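Local coordinates for protein catechol 2,3-dioxygenase (Rhodococcus sp., PDB 2WL9) that probably cleaves the ring of catechol-type substrates by extradiol oxygenation at an iron site, as a type I extradiol dioxygenase of aromatic hydrocarbon breakdown, at residues Q31-G36 with R47-I52. Numbering follows the deposited sequence.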
loop_
_atom_site.group_PDB
_atom_site.type_symbol
_atom_site.label_atom_id
_atom_site.label_comp_id
_atom_site.label_asym_id
_atom_site.label_seq_id
_atom_site.Cartn_x
_atom_site.Cartn_y
_atom_site.Cartn_z
ATOM N N GLN C 31 23.022 -4.691 26.742
ATOM C CA GLN C 31 22.558 -5.049 28.071
ATOM C C GLN C 31 23.497 -6.068 28.687
ATOM O O GLN C 31 23.771 -7.105 28.088
ATOM C CB GLN C 31 21.139 -5.620 28.017
ATOM C CG GLN C 31 20.554 -5.911 29.396
ATOM C CD GLN C 31 19.138 -6.436 29.340
ATOM O OE1 GLN C 31 18.577 -6.634 28.264
ATOM N NE2 GLN C 31 18.554 -6.673 30.507
ATOM N N VAL C 32 23.993 -5.765 29.882
ATOM C CA VAL C 32 24.824 -6.713 30.617
ATOM C C VAL C 32 23.921 -7.755 31.275
ATOM O O VAL C 32 22.938 -7.412 31.945
ATOM C CB VAL C 32 25.715 -6.019 31.687
ATOM C CG1 VAL C 32 26.426 -7.043 32.541
ATOM C CG2 VAL C 32 26.740 -5.092 31.027
ATOM N N VAL C 33 24.271 -9.021 31.068
ATOM C CA VAL C 33 23.548 -10.156 31.637
ATOM C C VAL C 33 24.523 -11.003 32.464
ATOM O O VAL C 33 25.485 -11.554 31.928
ATOM C CB VAL C 33 22.877 -11.006 30.529
ATOM C CG1 VAL C 33 22.188 -12.237 31.121
ATOM C CG2 VAL C 33 21.876 -10.164 29.729
ATOM N N ASP C 34 24.276 -11.083 33.774
ATOM C CA ASP C 34 25.133 -11.849 34.688
ATOM C C ASP C 34 24.336 -12.962 35.346
ATOM O O ASP C 34 23.502 -12.711 36.219
ATOM C CB ASP C 34 25.740 -10.924 35.753
ATOM C CG ASP C 34 26.832 -11.599 36.583
ATOM O OD1 ASP C 34 26.882 -12.847 36.665
ATOM O OD2 ASP C 34 27.646 -10.855 37.170
ATOM N N ASP C 35 24.610 -14.194 34.934
ATOM C CA ASP C 35 23.891 -15.357 35.440
ATOM C C ASP C 35 24.579 -16.007 36.638
ATOM O O ASP C 35 24.200 -17.100 37.065
ATOM C CB ASP C 35 23.665 -16.368 34.317
ATOM C CG ASP C 35 22.633 -15.889 33.307
ATOM O OD1 ASP C 35 21.726 -15.112 33.690
ATOM O OD2 ASP C 35 22.733 -16.288 32.132
ATOM N N GLY C 36 25.585 -15.324 37.175
ATOM C CA GLY C 36 26.255 -15.759 38.392
ATOM C C GLY C 36 27.377 -16.738 38.132
ATOM O O GLY C 36 27.892 -17.357 39.058
ATOM N N ARG C 47 16.164 -9.710 21.824
ATOM C CA ARG C 47 15.391 -10.754 22.513
ATOM C C ARG C 47 16.231 -11.935 23.032
ATOM O O ARG C 47 15.923 -12.505 24.082
ATOM C CB ARG C 47 14.342 -11.315 21.562
ATOM C CG ARG C 47 12.938 -10.736 21.646
ATOM C CD ARG C 47 11.966 -11.723 20.957
ATOM N NE ARG C 47 12.628 -12.363 19.818
ATOM C CZ ARG C 47 12.333 -13.560 19.312
ATOM N NH1 ARG C 47 11.348 -14.308 19.808
ATOM N NH2 ARG C 47 13.036 -14.010 18.287
ATOM N N TRP C 48 17.255 -12.324 22.269
ATOM C CA TRP C 48 18.122 -13.452 22.626
ATOM C C TRP C 48 18.750 -13.237 23.992
ATOM O O TRP C 48 19.089 -12.109 24.352
ATOM C CB TRP C 48 19.265 -13.606 21.618
ATOM C CG TRP C 48 18.894 -14.088 20.244
ATOM C CD1 TRP C 48 17.716 -13.869 19.563
ATOM C CD2 TRP C 48 19.746 -14.812 19.349
ATOM N NE1 TRP C 48 17.776 -14.459 18.318
ATOM C CE2 TRP C 48 19.013 -15.037 18.160
ATOM C CE3 TRP C 48 21.054 -15.320 19.449
ATOM C CZ2 TRP C 48 19.552 -15.737 17.066
ATOM C CZ3 TRP C 48 21.588 -16.018 18.365
ATOM C CH2 TRP C 48 20.837 -16.221 17.189
ATOM N N HIS C 49 18.909 -14.320 24.748
ATOM C CA HIS C 49 19.622 -14.261 26.021
ATOM C C HIS C 49 20.897 -13.426 25.867
ATOM O O HIS C 49 21.176 -12.551 26.700
ATOM C CB HIS C 49 19.957 -15.671 26.515
ATOM C CG HIS C 49 20.836 -15.686 27.726
ATOM N ND1 HIS C 49 22.204 -15.841 27.648
ATOM C CD2 HIS C 49 20.546 -15.551 29.041
ATOM C CE1 HIS C 49 22.719 -15.808 28.864
ATOM N NE2 HIS C 49 21.734 -15.640 29.727
ATOM N N HIS C 50 21.643 -13.671 24.785
ATOM C CA HIS C 50 22.878 -12.926 24.509
ATOM C C HIS C 50 23.322 -13.012 23.048
ATOM O O HIS C 50 22.950 -13.949 22.329
ATOM C CB HIS C 50 24.026 -13.434 25.393
ATOM C CG HIS C 50 24.502 -14.804 25.023
ATOM N ND1 HIS C 50 23.885 -15.949 25.470
ATOM C CD2 HIS C 50 25.521 -15.210 24.230
ATOM C CE1 HIS C 50 24.504 -17.004 24.974
ATOM N NE2 HIS C 50 25.496 -16.584 24.213
ATOM N N ARG C 51 24.139 -12.039 22.630
ATOM C CA ARG C 51 24.836 -12.122 21.344
ATOM C C ARG C 51 26.344 -12.316 21.540
ATOM O O ARG C 51 27.040 -12.783 20.636
ATOM C CB ARG C 51 24.596 -10.875 20.474
ATOM C CG ARG C 51 23.127 -10.490 20.160
ATOM C CD ARG C 51 22.185 -11.658 19.857
ATOM N NE ARG C 51 22.482 -12.347 18.609
ATOM C CZ ARG C 51 21.659 -12.462 17.562
ATOM N NH1 ARG C 51 20.441 -11.942 17.564
ATOM N NH2 ARG C 51 22.065 -13.133 16.498
ATOM N N ILE C 52 26.849 -11.929 22.706
ATOM C CA ILE C 52 28.279 -12.009 22.996
ATOM C C ILE C 52 28.509 -12.567 24.397
ATOM O O ILE C 52 27.828 -12.181 25.345
ATOM C CB ILE C 52 28.995 -10.617 22.848
ATOM C CG1 ILE C 52 28.707 -9.982 21.480
ATOM C CG2 ILE C 52 30.520 -10.747 23.034
ATOM C CD1 ILE C 52 29.159 -8.514 21.337
#
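The imidazole of H49 is gripped at two points of its edge, by the carboxylate of D35 beyond NE2, near the ring plane but tilted from it, and by H50 ND1, in that plane, beside ND1, while V33 approaches obliquely and Y42 meets it edge-to-face. The setting is the N-terminal module of a vicinal oxygen chelate fold; the iron ligands H149, H212, Y253 and E263 belong to the C-terminal module. Strand 31-33 ends one side of its sheet within the chain, and residues 47-51 belong to the loop joining strands 40-44 and 52-56, so the contact joins that loop to the end of the edge strand, beside Y42 of strand 40-44. H49 NE2 donates to D35 OD2 over 2.7 Å, on the syn lone pair; the bond is bent (143°), and carboxylate and ring planes stand 31° apart. D35 OD2 also takes a salt bridge from R101. With CG placed opposite its backbone N (chi1 173°), the H49 ring extends from the loop to meet the carboxylate coming the other way. V33 CG1 packs 3.7 Å from H49 NE2, and CG2 lies 3.9 Å from H49 O, a buried carbonyl oxygen without a polar partner. An Asx turn, G36 N to D34 OD1, folds the chain around D35. At the far end of the imidazole, H49 ND1 and H50 ND1 share a nearly straight hydrogen bond of 2.8 Å.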